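Local coordinates for diaphanous protein (Entamoeba histolytica, PDB 4DVG) that probably acts as a diaphanous-type formin, whose N-terminal GTPase-binding and FH3 region would receive a Rho-family GTPase that controls its actin-assembling activity, at residues B[83-88]-B[131-136]; B[181-186]-B[242-247]; B[219-224]-B[261-266]. All coordinates share one frame; numbering follows the deposited sequence.

Contact 1 (B[83-88]-B[131-136])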
ATOM      1  N   LEU B  83     -17.750   4.287   2.186  1.00 74.77           N
ATOM      2  CA  LEU B  83     -17.051   3.797   3.361  1.00 69.71           C
ATOM      3  C   LEU B  83     -15.808   3.023   2.937  1.00 73.37           C
ATOM      4  O   LEU B  83     -14.730   3.241   3.473  1.00 81.41           O
ATOM      5  CB  LEU B  83     -17.971   2.911   4.201  1.00 63.52           C
ATOM      6  CG  LEU B  83     -17.353   2.401   5.503  0.75 61.98           C
ATOM      7  CD1 LEU B  83     -16.854   3.556   6.363  1.00 51.47           C
ATOM      8  CD2 LEU B  83     -18.334   1.555   6.275  1.00 52.11           C
ATOM      9  N   LEU B  84     -15.955   2.128   1.965  1.00 70.59           N
ATOM     10  CA  LEU B  84     -14.809   1.390   1.438  1.00 66.92           C
ATOM     11  C   LEU B  84     -13.698   2.304   0.901  0.93 60.69           C
ATOM     12  O   LEU B  84     -12.522   2.041   1.141  1.00 56.99           O
ATOM     13  CB  LEU B  84     -15.240   0.399   0.354  1.00 69.53           C
ATOM     14  CG  LEU B  84     -16.132  -0.740   0.855  1.00 70.12           C
ATOM     15  CD1 LEU B  84     -16.534  -1.685  -0.275  1.00 66.18           C
ATOM     16  CD2 LEU B  84     -15.428  -1.495   1.960  1.00 65.09           C
ATOM     17  N   ASN B  85     -14.055   3.364   0.179  1.00 52.51           N
ATOM     18  CA  ASN B  85     -13.042   4.281  -0.347  1.00 55.58           C
ATOM     19  C   ASN B  85     -12.323   5.019   0.754  1.00 62.00           C
ATOM     20  O   ASN B  85     -11.126   5.275   0.658  1.00 63.89           O
ATOM     21  CB  ASN B  85     -13.632   5.298  -1.324  1.00 58.87           C
ATOM     22  CG  ASN B  85     -13.777   4.736  -2.715  1.00 67.44           C
ATOM     23  OD1 ASN B  85     -12.997   3.885  -3.127  1.00 67.54           O
ATOM     24  ND2 ASN B  85     -14.790   5.193  -3.441  1.00 71.61           N
ATOM     25  N   GLU B  86     -13.061   5.376   1.796  1.00 63.98           N
ATOM     26  CA  GLU B  86     -12.491   6.164   2.866  1.00 59.81           C
ATOM     27  C   GLU B  86     -11.525   5.281   3.636  1.00 57.75           C
ATOM     28  O   GLU B  86     -10.468   5.733   4.081  1.00 56.28           O
ATOM     29  CB  GLU B  86     -13.591   6.707   3.770  1.00 63.03           C
ATOM     30  CG  GLU B  86     -13.237   8.025   4.455  1.00 74.33           C
ATOM     31  CD  GLU B  86     -13.049   9.176   3.473  1.00 79.78           C
ATOM     32  OE1 GLU B  86     -13.320   8.982   2.256  1.00 77.49           O
ATOM     33  OE2 GLU B  86     -12.635  10.272   3.926  1.00 79.77           O
HETATM   34  N   MSE B  87     -11.887   4.006   3.757  1.00 53.54           N
HETATM   35  CA  MSE B  87     -11.069   3.042   4.477  1.00 54.70           C
HETATM   36  C   MSE B  87      -9.740   2.785   3.782  1.00 54.32           C
HETATM   37  O   MSE B  87      -8.732   2.498   4.438  1.00 53.01           O
HETATM   38  CB  MSE B  87     -11.820   1.741   4.657  1.00 54.95           C
HETATM   39  CG  MSE B  87     -12.926   1.839   5.681  1.00 62.87           C
HETATM   40 SE   MSE B  87     -13.557   0.084   6.216  1.00 86.83          SE
HETATM   41  CE  MSE B  87     -14.857  -0.238   4.816  1.00 67.42           C
ATOM     42  N   VAL B  88      -9.737   2.903   2.459  1.00 46.88           N
ATOM     43  CA  VAL B  88      -8.502   2.772   1.716  1.00 49.56           C
ATOM     44  C   VAL B  88      -7.549   3.869   2.179  1.00 59.61           C
ATOM     45  O   VAL B  88      -6.430   3.581   2.620  1.00 62.92           O
ATOM     46  CB  VAL B  88      -8.756   2.772   0.207  1.00 48.81           C
ATOM     47  CG1 VAL B  88      -7.460   2.984  -0.598  1.00 44.95           C
ATOM     48  CG2 VAL B  88      -9.424   1.458  -0.175  1.00 48.03           C
ATOM     49  N   GLU B 131     -15.796  -5.454  -4.952  1.00 66.83           N
ATOM     50  CA  GLU B 131     -14.972  -6.562  -4.484  1.00 62.72           C
ATOM     51  C   GLU B 131     -13.514  -6.129  -4.381  1.00 56.84           C
ATOM     52  O   GLU B 131     -12.864  -6.342  -3.361  1.00 54.92           O
ATOM     53  CB  GLU B 131     -15.108  -7.795  -5.386  1.00 65.01           C
ATOM     54  CG  GLU B 131     -14.366  -9.017  -4.843  1.00 65.46           C
ATOM     55  CD  GLU B 131     -14.637 -10.301  -5.622  1.00 73.70           C
ATOM     56  OE1 GLU B 131     -15.810 -10.593  -5.939  1.00 79.37           O
ATOM     57  OE2 GLU B 131     -13.665 -11.033  -5.909  1.00 77.17           O
ATOM     58  N   ARG B 132     -13.018  -5.499  -5.441  1.00 55.13           N
ATOM     59  CA  ARG B 132     -11.635  -5.047  -5.496  1.00 48.42           C
ATOM     60  C   ARG B 132     -11.235  -4.035  -4.416  1.00 48.98           C
ATOM     61  O   ARG B 132     -10.114  -4.121  -3.920  1.00 50.14           O
ATOM     62  CB  ARG B 132     -11.283  -4.521  -6.888  1.00 50.84           C
ATOM     63  CG  ARG B 132     -11.308  -5.599  -7.956  1.00 58.95           C
ATOM     64  CD  ARG B 132     -10.674  -5.122  -9.217  1.00 61.46           C
ATOM     65  NE  ARG B 132     -10.901  -6.036 -10.327  1.00 61.63           N
ATOM     66  CZ  ARG B 132     -10.760  -5.675 -11.600  1.00 66.04           C
ATOM     67  NH1 ARG B 132     -10.392  -4.428 -11.883  1.00 62.55           N
ATOM     68  NH2 ARG B 132     -10.982  -6.548 -12.579  1.00 55.98           N
ATOM     69  N   LYS B 133     -12.118  -3.092  -4.055  1.00 44.87           N
ATOM     70  CA  LYS B 133     -11.811  -2.181  -2.943  1.00 55.10           C
ATOM     71  C   LYS B 133     -11.552  -2.992  -1.680  1.00 55.50           C
ATOM     72  O   LYS B 133     -10.595  -2.716  -0.943  1.00 54.84           O
ATOM     73  CB  LYS B 133     -12.909  -1.136  -2.679  1.00 56.44           C
ATOM     74  CG  LYS B 133     -12.716   0.177  -3.427  1.00 65.89           C
ATOM     75  CD  LYS B 133     -11.292   0.707  -3.316  1.00 71.36           C
ATOM     76  CE  LYS B 133     -11.076   1.963  -4.185  1.00 78.06           C
ATOM     77  NZ  LYS B 133     -11.612   1.882  -5.603  1.00 76.75           N
ATOM     78  N   CYS B 134     -12.404  -3.994  -1.450  1.00 49.46           N
ATOM     79  CA  CYS B 134     -12.211  -4.929  -0.347  1.00 56.26           C
ATOM     80  C   CYS B 134     -10.793  -5.492  -0.287  1.00 51.07           C
ATOM     81  O   CYS B 134     -10.168  -5.492   0.769  1.00 53.17           O
ATOM     82  CB  CYS B 134     -13.200  -6.085  -0.447  1.00 57.73           C
ATOM     83  SG  CYS B 134     -14.666  -5.845   0.509  1.00 84.40           S
ATOM     84  N   CYS B 135     -10.297  -5.983  -1.417  1.00 38.10           N
ATOM     85  CA  CYS B 135      -8.957  -6.533  -1.448  1.00 41.89           C
ATOM     86  C   CYS B 135      -7.981  -5.466  -1.076  1.00 48.51           C
ATOM     87  O   CYS B 135      -6.997  -5.729  -0.363  1.00 53.47           O
ATOM     88  CB  CYS B 135      -8.608  -7.055  -2.841  1.00 42.69           C
ATOM     89  SG  CYS B 135      -9.572  -8.501  -3.277  1.00 56.73           S
ATOM     90  N   GLU B 136      -8.260  -4.262  -1.575  1.00 45.39           N
ATOM     91  CA  GLU B 136      -7.377  -3.125  -1.409  1.00 48.22           C
ATOM     92  C   GLU B 136      -7.327  -2.768   0.079  1.00 47.44           C
ATOM     93  O   GLU B 136      -6.249  -2.570   0.647  1.00 51.74           O
ATOM     94  CB  GLU B 136      -7.834  -1.969  -2.300  1.00 49.32           C
ATOM     95  CG  GLU B 136      -7.093  -0.670  -2.097  1.00 52.79           C
ATOM     96  CD  GLU B 136      -7.021   0.192  -3.367  1.00 61.59           C
ATOM     97  OE1 GLU B 136      -5.959   0.820  -3.596  1.00 61.25           O
ATOM     98  OE2 GLU B 136      -8.013   0.232  -4.136  0.51 63.86           O
TER

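Contact 2 (B[181-186]-B[242-247])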
ATOM      1  N   GLU B 181      -0.646 -12.859   2.081  1.00 44.53           N
ATOM      2  CA  GLU B 181      -1.284 -12.982   3.379  1.00 38.87           C
ATOM      3  C   GLU B 181      -1.452 -14.461   3.816  1.00 43.12           C
ATOM      4  O   GLU B 181      -1.129 -14.808   4.951  1.00 41.00           O
ATOM      5  CB  GLU B 181      -2.581 -12.170   3.455  1.00 37.09           C
ATOM      6  CG  GLU B 181      -3.313 -12.271   4.807  1.00 54.09           C
ATOM      7  CD  GLU B 181      -2.412 -12.047   6.012  1.00 56.03           C
ATOM      8  OE1 GLU B 181      -1.370 -11.383   5.879  1.00 59.12           O
ATOM      9  OE2 GLU B 181      -2.752 -12.535   7.103  0.87 59.17           O
ATOM     10  N   ILE B 182      -1.904 -15.329   2.909  1.00 36.52           N
ATOM     11  CA  ILE B 182      -1.916 -16.768   3.180  1.00 36.75           C
ATOM     12  C   ILE B 182      -0.517 -17.278   3.595  1.00 47.28           C
ATOM     13  O   ILE B 182      -0.399 -18.092   4.505  1.00 51.78           O
ATOM     14  CB  ILE B 182      -2.338 -17.582   1.948  1.00 42.10           C
ATOM     15  CG1 ILE B 182      -3.583 -16.998   1.271  1.00 50.67           C
ATOM     16  CG2 ILE B 182      -2.467 -19.033   2.279  1.00 42.81           C
ATOM     17  CD1 ILE B 182      -4.850 -17.309   1.918  1.00 52.41           C
ATOM     18  N   THR B 183       0.536 -16.815   2.923  1.00 46.57           N
ATOM     19  CA  THR B 183       1.863 -17.394   3.147  1.00 52.85           C
ATOM     20  C   THR B 183       2.364 -17.005   4.516  1.00 48.20           C
ATOM     21  O   THR B 183       2.897 -17.829   5.245  1.00 54.64           O
ATOM     22  CB  THR B 183       2.905 -16.944   2.103  1.00 47.05           C
ATOM     23  OG1 THR B 183       3.010 -15.514   2.124  0.16 48.54           O
ATOM     24  CG2 THR B 183       2.479 -17.370   0.746  1.00 41.94           C
ATOM     25  N   LEU B 184       2.194 -15.731   4.844  1.00 46.33           N
ATOM     26  CA  LEU B 184       2.466 -15.222   6.178  1.00 55.96           C
ATOM     27  C   LEU B 184       1.727 -16.062   7.226  1.00 60.08           C
ATOM     28  O   LEU B 184       2.307 -16.443   8.252  1.00 59.00           O
ATOM     29  CB  LEU B 184       2.032 -13.765   6.275  1.00 62.08           C
ATOM     30  CG  LEU B 184       2.523 -13.032   7.509  1.00 68.77           C
ATOM     31  CD1 LEU B 184       4.027 -12.894   7.418  1.00 73.31           C
ATOM     32  CD2 LEU B 184       1.847 -11.668   7.620  1.00 65.63           C
ATOM     33  N   THR B 185       0.459 -16.370   6.963  1.00 40.96           N
ATOM     34  CA  THR B 185      -0.287 -17.176   7.910  1.00 41.24           C
ATOM     35  C   THR B 185       0.352 -18.548   8.092  1.00 42.20           C
ATOM     36  O   THR B 185       0.621 -18.969   9.213  1.00 48.98           O
ATOM     37  CB  THR B 185      -1.762 -17.318   7.514  1.00 48.60           C
ATOM     38  OG1 THR B 185      -2.337 -16.019   7.316  1.00 39.24           O
ATOM     39  CG2 THR B 185      -2.523 -18.057   8.612  1.00 40.52           C
ATOM     40  N   SER B 186       0.621 -19.225   6.978  1.00 44.78           N
ATOM     41  CA  SER B 186       1.205 -20.574   6.973  1.00 46.41           C
ATOM     42  C   SER B 186       2.501 -20.738   7.771  1.00 55.28           C
ATOM     43  O   SER B 186       2.874 -21.852   8.126  1.00 60.94           O
ATOM     44  CB  SER B 186       1.481 -21.000   5.531  1.00 49.21           C
ATOM     45  OG  SER B 186       2.582 -20.288   4.982  1.00 57.76           O
ATOM     46  N   LEU B 242       5.991 -20.612  -4.550  1.00 50.53           N
ATOM     47  CA  LEU B 242       7.007 -21.557  -4.128  1.00 52.59           C
ATOM     48  C   LEU B 242       7.207 -21.547  -2.615  1.00 56.45           C
ATOM     49  O   LEU B 242       7.333 -22.592  -1.990  1.00 56.26           O
ATOM     50  CB  LEU B 242       8.317 -21.296  -4.864  1.00 51.87           C
ATOM     51  CG  LEU B 242       8.173 -21.831  -6.291  1.00 55.12           C
ATOM     52  CD1 LEU B 242       9.181 -21.260  -7.272  1.00 56.34           C
ATOM     53  CD2 LEU B 242       8.246 -23.357  -6.242  1.00 55.11           C
ATOM     54  N   VAL B 243       7.233 -20.361  -2.028  1.00 59.51           N
ATOM     55  CA  VAL B 243       7.457 -20.253  -0.601  1.00 54.13           C
ATOM     56  C   VAL B 243       6.340 -20.943   0.159  1.00 50.90           C
ATOM     57  O   VAL B 243       6.586 -21.659   1.119  1.00 46.81           O
ATOM     58  CB  VAL B 243       7.585 -18.795  -0.163  1.00 56.88           C
ATOM     59  CG1 VAL B 243       7.674 -18.720   1.326  1.00 53.44           C
ATOM     60  CG2 VAL B 243       8.807 -18.149  -0.815  1.00 53.69           C
ATOM     61  N   LEU B 244       5.110 -20.758  -0.295  1.00 46.82           N
ATOM     62  CA  LEU B 244       3.965 -21.410   0.343  1.00 46.77           C
ATOM     63  C   LEU B 244       4.049 -22.943   0.249  1.00 54.24           C
ATOM     64  O   LEU B 244       3.760 -23.667   1.209  1.00 64.52           O
ATOM     65  CB  LEU B 244       2.654 -20.938  -0.295  1.00 43.10           C
ATOM     66  CG  LEU B 244       1.448 -21.606   0.343  1.00 41.62           C
ATOM     67  CD1 LEU B 244       1.537 -21.335   1.818  1.00 42.49           C
ATOM     68  CD2 LEU B 244       0.129 -21.127  -0.249  1.00 38.46           C
ATOM     69  N   ILE B 245       4.434 -23.429  -0.924  1.00 43.90           N
ATOM     70  CA  ILE B 245       4.492 -24.851  -1.179  1.00 42.91           C
ATOM     71  C   ILE B 245       5.511 -25.485  -0.267  1.00 49.84           C
ATOM     72  O   ILE B 245       5.190 -26.415   0.468  1.00 47.94           O
ATOM     73  CB  ILE B 245       4.807 -25.170  -2.647  1.00 41.17           C
ATOM     74  CG1 ILE B 245       3.551 -24.971  -3.496  1.00 40.08           C
ATOM     75  CG2 ILE B 245       5.247 -26.612  -2.795  1.00 49.54           C
ATOM     76  CD1 ILE B 245       3.880 -24.644  -4.952  1.00 41.78           C
ATOM     77  N   ASN B 246       6.726 -24.963  -0.302  1.00 43.36           N
ATOM     78  CA  ASN B 246       7.776 -25.422   0.585  1.00 49.03           C
ATOM     79  C   ASN B 246       7.422 -25.356   2.070  1.00 55.05           C
ATOM     80  O   ASN B 246       7.821 -26.234   2.830  1.00 62.43           O
ATOM     81  CB  ASN B 246       9.109 -24.734   0.270  1.00 47.91           C
ATOM     82  CG  ASN B 246       9.698 -25.228  -1.038  1.00 61.97           C
ATOM     83  OD1 ASN B 246       9.310 -26.302  -1.518  1.00 55.04           O
ATOM     84  ND2 ASN B 246      10.622 -24.458  -1.630  1.00 52.11           N
ATOM     85  N   ASN B 247       6.655 -24.346   2.474  1.00 56.88           N
ATOM     86  CA  ASN B 247       6.211 -24.255   3.861  1.00 58.87           C
ATOM     87  C   ASN B 247       5.258 -25.396   4.185  1.00 54.22           C
ATOM     88  O   ASN B 247       5.334 -25.986   5.252  1.00 59.63           O
ATOM     89  CB  ASN B 247       5.562 -22.899   4.184  1.00 59.08           C
ATOM     90  CG  ASN B 247       6.571 -21.741   4.171  1.00 76.69           C
ATOM     91  OD1 ASN B 247       7.771 -21.950   3.952  1.00 85.24           O
ATOM     92  ND2 ASN B 247       6.082 -20.512   4.379  1.00 75.67           N
TER

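Contact 3 (B[219-224]-B[261-266])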
HETATM    1  N   MSE B 219     -10.995 -30.181  -6.918  1.00 72.24           N
HETATM    2  CA  MSE B 219     -11.219 -31.566  -7.291  1.00 76.84           C
HETATM    3  C   MSE B 219     -10.151 -32.389  -6.605  1.00 78.95           C
HETATM    4  O   MSE B 219     -10.369 -33.538  -6.233  1.00 82.11           O
HETATM    5  CB  MSE B 219     -11.129 -31.706  -8.806  1.00 81.07           C
HETATM    6 SE   MSE B 219     -11.719 -32.883 -11.307  1.00107.72          SE
HETATM    7  CE  MSE B 219     -13.336 -31.793 -11.417  1.00116.90           C
ATOM      8  N   LYS B 220      -8.988 -31.780  -6.430  1.00 62.01           N
ATOM      9  CA  LYS B 220      -7.910 -32.395  -5.676  1.00 59.27           C
ATOM     10  C   LYS B 220      -7.252 -31.342  -4.787  1.00 66.16           C
ATOM     11  O   LYS B 220      -7.338 -30.147  -5.072  1.00 62.04           O
ATOM     12  CB  LYS B 220      -6.900 -33.044  -6.617  1.00 61.42           C
ATOM     13  CG  LYS B 220      -7.373 -34.376  -7.216  1.00 63.17           C
ATOM     14  CD  LYS B 220      -6.162 -35.177  -7.717  1.00 64.11           C
ATOM     15  CE  LYS B 220      -6.551 -36.497  -8.371  1.00 67.02           C
ATOM     16  NZ  LYS B 220      -5.436 -37.091  -9.209  1.00 68.29           N
ATOM     17  N   LYS B 221      -6.625 -31.775  -3.697  1.00 54.43           N
ATOM     18  CA  LYS B 221      -6.045 -30.820  -2.740  1.00 51.42           C
ATOM     19  C   LYS B 221      -5.094 -29.918  -3.475  1.00 44.74           C
ATOM     20  O   LYS B 221      -4.301 -30.396  -4.280  1.00 45.29           O
ATOM     21  CB  LYS B 221      -5.278 -31.538  -1.642  1.00 48.72           C
ATOM     22  CG  LYS B 221      -5.320 -30.874  -0.270  1.00 55.77           C
ATOM     23  CD  LYS B 221      -4.509 -31.732   0.691  1.00 64.03           C
ATOM     24  CE  LYS B 221      -4.404 -31.172   2.087  1.00 68.98           C
ATOM     25  NZ  LYS B 221      -3.499 -32.072   2.864  1.00 65.43           N
ATOM     26  N   PHE B 222      -5.179 -28.618  -3.207  1.00 37.52           N
ATOM     27  CA  PHE B 222      -4.215 -27.674  -3.757  1.00 44.19           C
ATOM     28  C   PHE B 222      -4.426 -27.299  -5.230  1.00 47.42           C
ATOM     29  O   PHE B 222      -3.641 -26.549  -5.784  1.00 47.70           O
ATOM     30  CB  PHE B 222      -2.806 -28.235  -3.607  1.00 47.01           C
ATOM     31  CG  PHE B 222      -2.384 -28.434  -2.198  1.00 47.79           C
ATOM     32  CD1 PHE B 222      -2.657 -27.475  -1.240  1.00 47.97           C
ATOM     33  CD2 PHE B 222      -1.702 -29.581  -1.825  1.00 45.58           C
ATOM     34  CE1 PHE B 222      -2.236 -27.660   0.074  1.00 44.06           C
ATOM     35  CE2 PHE B 222      -1.299 -29.771  -0.529  1.00 41.99           C
ATOM     36  CZ  PHE B 222      -1.561 -28.811   0.423  1.00 39.07           C
ATOM     37  N   LEU B 223      -5.476 -27.809  -5.866  1.00 49.43           N
ATOM     38  CA  LEU B 223      -5.582 -27.677  -7.309  1.00 49.97           C
ATOM     39  C   LEU B 223      -5.673 -26.226  -7.783  1.00 58.71           C
ATOM     40  O   LEU B 223      -4.853 -25.780  -8.587  1.00 68.82           O
ATOM     41  CB  LEU B 223      -6.745 -28.490  -7.841  1.00 47.64           C
ATOM     42  CG  LEU B 223      -6.904 -28.514  -9.353  1.00 48.36           C
ATOM     43  CD1 LEU B 223      -5.642 -29.052 -10.041  1.00 45.92           C
ATOM     44  CD2 LEU B 223      -8.102 -29.346  -9.699  1.00 50.20           C
ATOM     45  N   SER B 224      -6.647 -25.473  -7.289  1.00 50.89           N
ATOM     46  CA  SER B 224      -6.816 -24.120  -7.811  1.00 54.75           C
ATOM     47  C   SER B 224      -5.636 -23.170  -7.508  1.00 57.62           C
ATOM     48  O   SER B 224      -5.225 -22.404  -8.385  1.00 59.90           O
ATOM     49  CB  SER B 224      -8.176 -23.515  -7.444  1.00 49.62           C
ATOM     50  OG  SER B 224      -8.444 -23.634  -6.077  1.00 63.52           O
ATOM     51  N   ARG B 261       3.674 -33.426  -0.028  1.00 37.20           N
ATOM     52  CA  ARG B 261       4.343 -33.429  -1.320  1.00 47.41           C
ATOM     53  C   ARG B 261       3.711 -34.418  -2.327  1.00 50.49           C
ATOM     54  O   ARG B 261       3.652 -34.115  -3.519  1.00 51.49           O
ATOM     55  CB  ARG B 261       5.847 -33.670  -1.179  1.00 39.76           C
ATOM     56  CG  ARG B 261       6.572 -33.644  -2.523  1.00 50.30           C
ATOM     57  CD  ARG B 261       8.052 -33.866  -2.387  1.00 51.55           C
ATOM     58  NE  ARG B 261       8.321 -34.481  -1.099  1.00 65.07           N
ATOM     59  CZ  ARG B 261       9.302 -34.120  -0.291  1.00 68.08           C
ATOM     60  NH1 ARG B 261      10.136 -33.135  -0.623  1.00 80.72           N
ATOM     61  NH2 ARG B 261       9.446 -34.757   0.844  1.00 56.02           N
ATOM     62  N   ASN B 262       3.246 -35.583  -1.866  1.00 52.81           N
ATOM     63  CA  ASN B 262       2.558 -36.508  -2.774  1.00 55.89           C
ATOM     64  C   ASN B 262       1.334 -35.835  -3.431  1.00 56.71           C
ATOM     65  O   ASN B 262       1.168 -35.928  -4.647  1.00 55.28           O
ATOM     66  CB  ASN B 262       2.157 -37.816  -2.090  1.00 48.53           C
ATOM     67  CG  ASN B 262       3.327 -38.802  -1.927  1.00 49.38           C
ATOM     68  OD1 ASN B 262       4.393 -38.666  -2.540  1.00 39.93           O
ATOM     69  ND2 ASN B 262       3.105 -39.827  -1.093  1.00 51.77           N
ATOM     70  N   SER B 263       0.509 -35.151  -2.627  1.00 47.07           N
ATOM     71  CA  SER B 263      -0.609 -34.344  -3.131  1.00 48.33           C
ATOM     72  C   SER B 263      -0.169 -33.376  -4.239  1.00 55.58           C
ATOM     73  O   SER B 263      -0.902 -33.136  -5.192  1.00 64.17           O
ATOM     74  CB  SER B 263      -1.228 -33.477  -2.033  1.00 50.48           C
ATOM     75  OG  SER B 263      -1.585 -34.192  -0.883  1.00 63.55           O
ATOM     76  N   PHE B 264       1.008 -32.784  -4.092  1.00 46.33           N
ATOM     77  CA  PHE B 264       1.488 -31.843  -5.089  1.00 45.24           C
ATOM     78  C   PHE B 264       2.014 -32.590  -6.299  1.00 47.70           C
ATOM     79  O   PHE B 264       1.799 -32.177  -7.431  1.00 52.45           O
ATOM     80  CB  PHE B 264       2.579 -30.919  -4.515  1.00 48.17           C
ATOM     81  CG  PHE B 264       2.039 -29.743  -3.756  1.00 48.24           C
ATOM     82  CD1 PHE B 264       1.520 -28.648  -4.430  1.00 45.00           C
ATOM     83  CD2 PHE B 264       2.045 -29.731  -2.364  1.00 49.78           C
ATOM     84  CE1 PHE B 264       1.014 -27.560  -3.728  1.00 47.89           C
ATOM     85  CE2 PHE B 264       1.528 -28.647  -1.652  1.00 46.18           C
ATOM     86  CZ  PHE B 264       1.019 -27.560  -2.335  1.00 49.59           C
ATOM     87  N   ILE B 265       2.708 -33.693  -6.068  1.00 47.27           N
ATOM     88  CA  ILE B 265       3.134 -34.516  -7.185  0.68 50.90           C
ATOM     89  C   ILE B 265       1.917 -34.963  -7.981  1.00 55.08           C
ATOM     90  O   ILE B 265       1.925 -34.941  -9.211  1.00 54.76           O
ATOM     91  CB  ILE B 265       3.898 -35.742  -6.718  1.00 51.29           C
ATOM     92  CG1 ILE B 265       5.301 -35.339  -6.263  1.00 51.92           C
ATOM     93  CG2 ILE B 265       3.988 -36.761  -7.845  1.00 50.98           C
ATOM     94  CD1 ILE B 265       5.916 -36.336  -5.333  1.00 52.34           C
ATOM     95  N   GLU B 266       0.866 -35.334  -7.257  1.00 54.82           N
ATOM     96  CA  GLU B 266      -0.347 -35.872  -7.842  1.00 60.63           C
ATOM     97  C   GLU B 266      -1.007 -34.896  -8.814  1.00 62.31           C
ATOM     98  O   GLU B 266      -1.764 -35.318  -9.676  1.00 65.34           O
ATOM     99  CB  GLU B 266      -1.317 -36.251  -6.723  1.00 67.95           C
ATOM    100  CG  GLU B 266      -2.457 -37.181  -7.106  1.00 78.53           C
ATOM    101  CD  GLU B 266      -3.370 -37.494  -5.920  1.00 87.48           C
ATOM    102  OE1 GLU B 266      -2.902 -37.424  -4.756  1.00 91.15           O
ATOM    103  OE2 GLU B 266      -4.559 -37.803  -6.151  1.00 86.87           O
TER
HETATM  104  O   HOH W   1      -3.616 -32.971  -4.576  1.00 36.66           O

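Contact 1 (B[83-88]-B[131-136])
Val88 CG1 stands over one face of the Glu136 carboxylate, 4.0 Å from Glu136 CD, while the carboxamide of Asn85 presents its OD1 end to the side chain of Lys133. CG2 of Val88 fits between the two residues of helix 127-141, 3.7 Å from both Lys133 CD and Glu136 CG. Because Val88 CG1 is anti to the backbone N (chi1 166°), both methyls face that helix, crossing the two chains nearly at right angles. Lys133 is bent at chi2 and chi4 and curls beside Asn85, so that its methylenes pass the amide oxygen; Asn85 OD1 and Lys133 NZ are 3.5 Å apart, at an angle too poor for a hydrogen bond. Nearer the backbones, Leu84 CB meets Lys133 CB at 4.1 Å. The helices run side by side at 26°, their axes 9.4 Å apart, in the GTPase-binding part of an all-helical domain. Glu86, on the same helix 83-93, hydrogen-bonds a side chain of another protein's chain, whereas Glu131 pairs with Arg169. What joins the two segments is therefore packing of methyl and methylene groups, to which the amide dipole of Asn85 may add a mild attraction for the lysine charge.

Contact 2 (B[181-186]-B[242-247])
Leu244 of helix 236-249 packs beside Ile182, Thr183 and Ser186 of helix 172-187, a helix-helix contact in the helical solenoid expected of a formin GTPase-binding and FH3 region. The two segments are nearly parallel, at 26° with axes 9.5 Å apart, and the pair joins the GTPase-binding part of the chain to the FH3 part. At the start of the second segment Leu242, like Asn246 one turn later, turns from this contact to helix 290-309. Leu244 does most of the touching. Its CB lies 3.7 Å from Thr183 CG2, and its side chain runs obliquely past the threonine. Thr183 meets it with that methyl, while its OG1 is taken up by Leu180 O in the backbone of its own helix. Leu244 CG, anti to the backbone N (chi1 180°), swings the branch toward helix 172-187, where CD1 meets Ser186 and CD2 reaches Ile182 CG2 at 4.2 Å. Val205 of helix 203-213 packs on the same Ile182 and Ser186. Asn247 closes the segment at the partly exposed margin, with its amide end near Ser186 OG but not hydrogen-bonded to it. Which end of this amide is nitrogen is doubtful, because Asn247 OD1 as modelled lies 3.1 Å from Val243 O, one acceptor facing another. Between Leu244 and Asn247 the serine side chain is met from both residues: Leu244 CD1 lies 3.7 Å from Ser186 CB and 3.5 Å from Ser186 OG.

Contact 3 (B[219-224]-B[261-266])
A water ties the two backbones together, donating to Lys221 O at 2.7 Å and to Ser263 O at 2.8 Å. It bridges the turn and the last part of helix 254-265 without direct backbone bonding. At the exposed margin Lys220 and Glu266 form a salt bridge, with Lys220 NZ 3.3 Å from Glu266 OE2; as a hydrogen bond it is weak. The two chains, both extended beyond CG, cross at about a right angle, so the lysine's outer methylenes also pass the carboxylate oxygen. Beside the water, Lys221 CD passes Ser263 OG, which is itself hydrogen-bonded to Asp259 O. Lys220 to Leu223 make a type II beta turn, closed by Leu223 N to Lys220 O at 3.1 Å, with Phe222 in the positive-phi position (phi 78°) and at the N-cap of helix 223-228. The turn thus delivers the Phe222 side chain to helix 254-265 just where a new helix of the FH3 region begins. Phe222 and Phe264 form an offset stack, their centroids 4.1 Å apart and their planes 12° from parallel. CZ of Phe264 sits above the centre of the Phe222 ring, whereas Phe222 CD2 lies toward the rim of the Phe264 ring. The opposite face of Phe222 is occupied by Lys221 CG, which sandwiches the ring between a methylene and an aromatic. At the Phe222 edge, near its plane, Ser263 CB comes within 3.9 Å of Phe222 CD2. Phe209 meets Phe222 edge-to-face, and Leu248 of helix 236-249 touches both rings of the stack.

Contact 2 is the buried one, its centre about 9 Å from that of the chain; contacts 1 and 3 are partly buried and lie farther out, their centres about 16 and 22 Å from the chain's centre. Contacts 1 and 2 share a design, two neighbouring helices at 26°, but the first relies on long polar side chains used for their methylenes and the second on a leucine among small hydroxyl residues. Contact 3 instead sets a turn against a helix and adds charge, water and aromatic stacking. Helix 236-249 links contacts 2 and 3: Ile245 CG1 packs 3.6 Å from Phe264 CE1. Contact 1 touches neither.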